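Local coordinates for protein putative N-acetylmuramoyl-L-alanine amidase,autolysin cwp6 (Peptoclostridium difficile, PDB 5J72) that probably hydrolyses the amide bond between N-acetylmuramic acid and L-alanine in peptidoglycan, using a zinc-binding amidase domain attached to the cell wall through its CWB2 domains, at residues A[203-208]-A[227-232]; A[190-195]-A[223-228]; A[291-296]-A[321-326]. All coordinates share one frame; numbering follows the deposited sequence.

Contact 1 of 3, residues A[203-208]-A[227-232]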
# COMPACT_ATOMS: atom_id res chain seq x y z
N LEU A 203 -8.38 -18.91 19.66
CA LEU A 203 -8.00 -19.59 18.38
C LEU A 203 -7.77 -21.09 18.57
O LEU A 203 -7.80 -21.81 17.57
CB LEU A 203 -6.66 -19.02 17.81
CG LEU A 203 -6.82 -17.55 17.35
CD1 LEU A 203 -5.46 -16.89 17.14
CD2 LEU A 203 -7.56 -17.52 16.02
N ASN A 204 -7.48 -21.51 19.81
CA ASN A 204 -7.19 -22.92 20.18
C ASN A 204 -6.14 -23.57 19.22
O ASN A 204 -6.39 -24.59 18.59
CB ASN A 204 -8.44 -23.75 20.15
CG ASN A 204 -8.15 -25.09 20.94
OD1 ASN A 204 -7.47 -25.03 22.00
ND2 ASN A 204 -8.53 -26.18 20.47
N PRO A 205 -4.99 -22.94 19.07
CA PRO A 205 -3.99 -23.54 18.16
C PRO A 205 -3.33 -24.76 18.77
O PRO A 205 -3.38 -24.95 20.00
CB PRO A 205 -2.96 -22.40 18.01
CG PRO A 205 -3.03 -21.71 19.36
CD PRO A 205 -4.51 -21.72 19.72
N SER A 206 -2.68 -25.53 17.94
CA SER A 206 -1.85 -26.69 18.35
C SER A 206 -0.39 -26.24 18.35
O SER A 206 0.45 -26.84 19.03
CB SER A 206 -1.91 -27.77 17.25
OG SER A 206 -3.16 -28.41 17.30
N ASP A 207 -0.05 -25.18 17.57
CA ASP A 207 1.37 -24.80 17.43
C ASP A 207 1.55 -23.31 17.37
O ASP A 207 0.76 -22.62 16.70
CB ASP A 207 1.90 -25.39 16.09
CG ASP A 207 2.01 -26.90 16.05
OD1 ASP A 207 1.02 -27.56 15.69
OD2 ASP A 207 3.10 -27.43 16.40
N VAL A 208 2.54 -22.77 18.05
CA VAL A 208 2.90 -21.36 17.95
C VAL A 208 4.33 -21.32 17.33
O VAL A 208 5.23 -22.11 17.72
CB VAL A 208 2.84 -20.63 19.33
CG1 VAL A 208 3.60 -19.33 19.29
CG2 VAL A 208 1.39 -20.36 19.72
N SER A 227 1.28 -21.25 29.10
CA SER A 227 0.31 -21.21 30.19
C SER A 227 -0.99 -20.84 29.63
O SER A 227 -2.02 -21.23 30.18
CB SER A 227 0.68 -20.16 31.23
OG SER A 227 1.71 -20.73 32.00
N ALA A 228 -1.00 -20.08 28.56
CA ALA A 228 -2.27 -19.73 27.97
C ALA A 228 -2.85 -20.92 27.25
O ALA A 228 -4.02 -21.24 27.47
CB ALA A 228 -2.11 -18.55 26.98
N VAL A 229 -2.07 -21.57 26.37
CA VAL A 229 -2.52 -22.73 25.59
C VAL A 229 -1.29 -23.60 25.50
O VAL A 229 -0.23 -23.09 25.10
CB VAL A 229 -3.03 -22.33 24.18
CG1 VAL A 229 -3.57 -23.56 23.44
CG2 VAL A 229 -4.14 -21.27 24.32
N ASN A 230 -1.40 -24.90 25.90
CA ASN A 230 -0.22 -25.76 25.94
C ASN A 230 0.18 -26.26 24.57
O ASN A 230 0.16 -27.46 24.29
CB ASN A 230 -0.47 -26.95 26.86
CG ASN A 230 0.82 -27.65 27.19
OD1 ASN A 230 1.88 -26.97 27.26
ND2 ASN A 230 0.87 -28.94 27.44
N VAL A 231 0.59 -25.30 23.71
CA VAL A 231 0.99 -25.65 22.35
C VAL A 231 2.45 -26.12 22.22
O VAL A 231 3.25 -25.92 23.11
CB VAL A 231 0.91 -24.35 21.50
CG1 VAL A 231 -0.55 -23.87 21.36
CG2 VAL A 231 1.80 -23.24 22.15
N ASN A 232 2.77 -26.70 21.06
CA ASN A 232 4.14 -26.97 20.68
C ASN A 232 4.69 -25.65 20.21
O ASN A 232 4.03 -24.98 19.38
CB ASN A 232 4.17 -27.89 19.52
CG ASN A 232 3.68 -29.25 19.92
OD1 ASN A 232 3.01 -29.88 19.10
ND2 ASN A 232 3.91 -29.70 21.15
O HOH W 1 5.21 -25.41 16.81
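D207 and N232 form a parallel beta bridge with their CA atoms 4.8 Å apart, and the two chains leading into it run at 43° to each other, spreading to 7.1 Å between the CA atoms of N204 and V229. N232 is held by the residues flanking D207: its N donates to S206 O, and its O accepts from V208 N at 3.0 Å. The same N232 O also takes a CA-H contact from D207. Just ahead of the bridge, V229 leaves the helix and N230 makes an inverse gamma turn, closed by V231 N bonding to V229 O, which swings V231 round to face the other chain.

V231 does most of the apolar work. Its CB lies close to S206 O, and its two methyls part company: CG1 comes within 3.3 Å of P205 O and touches the proline ring at CG, while CG2 crosses the side chain of V208 and meets its CG2 at 3.8 Å. CG2 gets there because it sits between the backbone N and the carbonyl carbon (chi1 -67° for CG1). This is where strand 232-236 joins strand 207-211 after helix 219-228, a beta-alpha-beta unit at one margin of the four-stranded parallel sheet; I225 of that helix packs on both V208 and V231, while P205 rests on V159 of the neighbouring strand.

D207 and N232 put their side chains on the same face of the sheet. D207 OD2 bends over to N232 CB at 3.3 Å, its carboxylate turned 55° from the N232 amide. A water lies 2.9 Å from both D207 OD2 and N232 O, placed to donate to either.

Contact 2 of 3, residues A[190-195]-A[223-228]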
# COMPACT_ATOMS: atom_id res chain seq x y z
N ASP A 190 9.56 -10.76 27.32
CA ASP A 190 9.46 -11.75 28.40
C ASP A 190 8.02 -12.05 28.86
O ASP A 190 7.85 -12.75 29.86
CB ASP A 190 10.30 -11.24 29.62
CG ASP A 190 11.77 -11.11 29.27
OD1 ASP A 190 12.35 -12.09 28.77
OD2 ASP A 190 12.34 -10.02 29.49
N ASP A 191 7.00 -11.54 28.18
CA ASP A 191 5.61 -11.79 28.57
C ASP A 191 4.66 -11.62 27.38
O ASP A 191 5.10 -11.12 26.33
CB ASP A 191 5.15 -10.78 29.64
CG ASP A 191 5.06 -9.33 29.11
OD1 ASP A 191 6.06 -8.59 29.24
OD2 ASP A 191 3.99 -8.95 28.57
N ILE A 192 3.40 -12.02 27.53
CA ILE A 192 2.43 -11.70 26.50
C ILE A 192 1.36 -10.97 27.23
O ILE A 192 1.04 -11.34 28.36
CB ILE A 192 1.85 -12.92 25.73
CG1 ILE A 192 1.44 -14.08 26.73
CG2 ILE A 192 2.87 -13.39 24.73
CD1 ILE A 192 0.54 -15.16 26.04
N PRO A 193 0.79 -9.90 26.65
CA PRO A 193 -0.28 -9.20 27.36
C PRO A 193 -1.58 -10.01 27.33
O PRO A 193 -1.72 -10.98 26.58
CB PRO A 193 -0.42 -7.89 26.60
CG PRO A 193 0.12 -8.15 25.28
CD PRO A 193 1.27 -9.11 25.51
N GLU A 194 -2.55 -9.59 28.13
CA GLU A 194 -3.80 -10.28 28.24
C GLU A 194 -4.54 -10.39 26.90
O GLU A 194 -5.17 -11.40 26.64
CB GLU A 194 -4.66 -9.49 29.25
CG GLU A 194 -6.09 -9.99 29.37
CD GLU A 194 -6.22 -11.48 29.81
OE1 GLU A 194 -5.35 -11.97 30.58
OE2 GLU A 194 -7.21 -12.13 29.40
N SER A 195 -4.48 -9.33 26.07
CA SER A 195 -5.12 -9.32 24.77
C SER A 195 -4.56 -10.54 23.96
O SER A 195 -5.37 -11.34 23.48
CB SER A 195 -4.85 -7.97 24.08
OG SER A 195 -3.46 -7.76 23.90
N SER A 223 7.05 -19.43 28.24
CA SER A 223 6.24 -20.02 29.30
C SER A 223 4.95 -19.37 29.42
O SER A 223 3.97 -20.07 29.68
CB SER A 223 6.94 -19.96 30.66
OG SER A 223 8.24 -20.51 30.48
N GLN A 224 4.85 -18.06 29.24
CA GLN A 224 3.51 -17.47 29.38
C GLN A 224 2.58 -17.90 28.20
O GLN A 224 1.38 -18.02 28.38
CB GLN A 224 3.55 -15.95 29.42
CG GLN A 224 4.19 -15.43 30.69
CD GLN A 224 3.89 -13.95 30.88
OE1 GLN A 224 3.06 -13.36 30.21
NE2 GLN A 224 4.60 -13.31 31.81
N ILE A 225 3.16 -18.15 27.03
CA ILE A 225 2.33 -18.60 25.90
C ILE A 225 1.81 -20.00 26.26
O ILE A 225 0.62 -20.25 26.12
CB ILE A 225 3.23 -18.67 24.65
CG1 ILE A 225 3.52 -17.18 24.17
CG2 ILE A 225 2.55 -19.51 23.53
CD1 ILE A 225 4.60 -17.18 23.08
N LYS A 226 2.69 -20.90 26.74
CA LYS A 226 2.20 -22.27 27.05
C LYS A 226 1.22 -22.26 28.22
O LYS A 226 0.40 -23.18 28.35
CB LYS A 226 3.37 -23.21 27.34
CG LYS A 226 4.18 -23.44 26.08
CD LYS A 226 5.42 -24.24 26.43
CE LYS A 226 5.83 -25.04 25.24
NZ LYS A 226 7.26 -25.41 25.27
N SER A 227 1.28 -21.25 29.10
CA SER A 227 0.31 -21.21 30.19
C SER A 227 -0.99 -20.84 29.63
O SER A 227 -2.02 -21.23 30.18
CB SER A 227 0.68 -20.16 31.23
OG SER A 227 1.71 -20.73 32.00
N ALA A 228 -1.00 -20.08 28.56
CA ALA A 228 -2.27 -19.73 27.97
C ALA A 228 -2.85 -20.92 27.25
O ALA A 228 -4.02 -21.24 27.47
CB ALA A 228 -2.11 -18.55 26.98
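Between strand 184-187 and helix 194-203 the chain makes a connecting loop, and I192 and D191 in that loop lean on Q224 and I225 of helix 219-228. One hydrogen bond joins the two: I192 N donates to Q224 OE1 at 3.0 Å, nearly straight at the hydrogen (164°). It reaches the oxygen from above the amide plane, 51° out of it, rather than along a lone pair. The glutamine chain, extended beyond CG, lays its amide against the loop, with OE1 and NE2 each 3.4 Å from D191 CB.

The rest of the contact is apolar. The I192 and Q224 side chains run antiparallel alongside each other, I192 CG1 3.9 Å from Q224 CB. I192 CG1 is folded between its own backbone N and carbonyl carbon (chi1 46°), which carries CD1 onto the helix, 3.9 Å from I225 CA, and leaves CG2 to meet I225 CG1 crosswise. On the loop's own side, I192 also touches K197 and L200 of helix 194-203. The acids point elsewhere: D190 OD1 bonds to S218 OG and D191 OD2 to N188 ND2.

The loop before helix 194-203 thus packs on helix 219-228, and the two helices share a face of the 2-1-3-4 parallel sheet, where V208 touches both, as in Rossmann-like alpha/beta folds.

Contact 3 of 3, residues A[291-296]-A[321-326]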
# COMPACT_ATOMS: atom_id res chain seq x y z
N ASN A 291 22.25 -7.23 1.68
CA ASN A 291 23.09 -6.07 1.87
C ASN A 291 22.97 -5.26 0.57
O ASN A 291 22.41 -5.76 -0.41
CB ASN A 291 24.58 -6.50 2.11
CG ASN A 291 24.70 -7.22 3.42
OD1 ASN A 291 24.49 -6.59 4.44
ND2 ASN A 291 24.90 -8.52 3.48
N LYS A 292 23.52 -4.07 0.53
CA LYS A 292 23.43 -3.26 -0.68
C LYS A 292 23.99 -3.94 -1.92
O LYS A 292 23.37 -3.85 -2.98
CB LYS A 292 24.17 -1.96 -0.45
CG LYS A 292 24.12 -1.07 -1.69
CD LYS A 292 24.46 0.37 -1.31
CE LYS A 292 25.04 1.12 -2.45
NZ LYS A 292 25.86 2.26 -1.97
N ASP A 293 25.16 -4.62 -1.84
CA ASP A 293 25.71 -5.23 -3.06
C ASP A 293 25.61 -6.71 -3.16
O ASP A 293 26.06 -7.27 -4.17
CB ASP A 293 27.21 -4.88 -3.23
CG ASP A 293 27.46 -3.39 -3.15
OD1 ASP A 293 26.78 -2.64 -3.87
OD2 ASP A 293 28.33 -2.98 -2.37
N SER A 294 25.04 -7.40 -2.19
CA SER A 294 24.97 -8.85 -2.37
C SER A 294 24.06 -9.46 -1.27
O SER A 294 23.82 -8.81 -0.23
CB SER A 294 26.36 -9.48 -2.20
OG SER A 294 26.78 -9.24 -0.86
N VAL A 295 23.58 -10.67 -1.49
CA VAL A 295 22.92 -11.35 -0.37
C VAL A 295 24.11 -12.07 0.36
O VAL A 295 25.13 -12.33 -0.30
CB VAL A 295 21.89 -12.38 -0.85
CG1 VAL A 295 20.82 -11.67 -1.72
CG2 VAL A 295 22.56 -13.51 -1.67
N PRO A 296 24.04 -12.40 1.66
CA PRO A 296 25.15 -13.10 2.36
C PRO A 296 25.41 -14.43 1.70
O PRO A 296 24.54 -14.99 1.02
CB PRO A 296 24.60 -13.25 3.80
CG PRO A 296 23.59 -12.08 3.91
CD PRO A 296 22.93 -12.09 2.57
N SER A 321 22.21 -2.23 -5.09
CA SER A 321 22.93 -1.66 -6.24
C SER A 321 22.90 -2.62 -7.42
O SER A 321 22.39 -3.74 -7.32
CB SER A 321 24.39 -1.44 -5.82
OG SER A 321 25.02 -2.71 -5.76
N SER A 322 23.52 -2.21 -8.56
CA SER A 322 23.58 -3.07 -9.73
C SER A 322 24.39 -4.33 -9.42
O SER A 322 24.27 -5.32 -10.14
CB SER A 322 24.22 -2.32 -10.91
OG SER A 322 25.48 -1.85 -10.48
N LYS A 323 25.21 -4.30 -8.36
CA LYS A 323 26.01 -5.47 -8.04
C LYS A 323 25.12 -6.62 -7.52
O LYS A 323 25.32 -7.78 -7.89
CB LYS A 323 27.06 -5.10 -6.98
CG LYS A 323 28.33 -4.44 -7.60
CD LYS A 323 29.05 -3.62 -6.56
CE LYS A 323 30.19 -2.81 -7.16
NZ LYS A 323 30.33 -1.49 -6.48
N ILE A 324 24.09 -6.30 -6.69
CA ILE A 324 23.25 -7.44 -6.24
C ILE A 324 22.38 -7.90 -7.40
O ILE A 324 22.11 -9.09 -7.51
CB ILE A 324 22.47 -7.04 -4.97
CG1 ILE A 324 21.89 -8.34 -4.28
CG2 ILE A 324 21.40 -5.99 -5.32
CD1 ILE A 324 21.12 -8.04 -3.04
N ILE A 325 21.94 -6.99 -8.30
CA ILE A 325 21.16 -7.47 -9.44
C ILE A 325 22.02 -8.42 -10.32
O ILE A 325 21.56 -9.44 -10.80
CB ILE A 325 20.61 -6.27 -10.24
CG1 ILE A 325 19.60 -5.50 -9.35
CG2 ILE A 325 19.97 -6.72 -11.55
CD1 ILE A 325 18.80 -4.43 -10.09
N ASP A 326 23.28 -8.07 -10.51
CA ASP A 326 24.18 -8.91 -11.27
C ASP A 326 24.32 -10.27 -10.61
O ASP A 326 24.28 -11.28 -11.31
CB ASP A 326 25.57 -8.28 -11.30
CG ASP A 326 26.52 -9.23 -12.01
OD1 ASP A 326 27.36 -9.88 -11.33
OD2 ASP A 326 26.41 -9.35 -13.25
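The carboxylate of D293 is met at OD1 and over one face. S321 OG donates to D293 OD1 at 2.6 Å, to the anti lone pair of that oxygen, the one turned away from OD2. Over the face lies the aliphatic chain of K323, with CD 3.8 Å from D293 CG. The two side chains run alongside each other and point the same way, yet K323 NZ stays 4.6 Å from D293 OD1, beyond a salt bridge.

S321 is the N-cap of helix 322-329, and its OG works in two directions: it donates to D293 and accepts from K323 N at 3.1 Å. That is possible because OG is tucked between the residue's own backbone N and carbonyl carbon (chi1 74°), facing both the helix start and the loop. The backbone of S321 is held as well, its N donating to K292 O at 2.9 Å.

I324 packs inside the bend of the loop. CG1 rests on S294 CA at 3.7 Å, CG2 approaches K292 O, and CD1 approaches N291 O and meets V295 CG1, the V295 and I324 side chains crossing at about a right angle. The loop that wraps this isoleucine is closed by N291 N bonding to S294 O, and A290 of strand 287-290 packs on both V295 and I324. Farther along the helix, Q327 OE1 accepts from V295 N.

D293 thus stands as a second shell behind the cap: it orients the S321 hydroxyl, which in turn receives the amide of K323. An acid placed at a helix N-terminus, with a lysine chain beside it, is probably stabilised as the carboxylate, so charge and cap would reinforce each other.

In the fold
Contacts 1 and 2 are neighbours, their centres 10 Å apart, and share S227 and A228 at the end of helix 219-228; contact 1 ties that end into the sheet beside strand 207-211, contact 2 ties the helix to the loop before helix 194-203. Contact 3 comes later in the chain, in the next CWB2 domain, its centre about 40 Å from both of theirs. Both regions have a four-stranded parallel sheet of order 2-1-3-4, and the loops after 184-187 and 287-290 correspond: in each, a glutamine of the later helix bonds a loop backbone N (Q327, just beyond contact 3), consistent with one design recurring in the cell-wall-binding module.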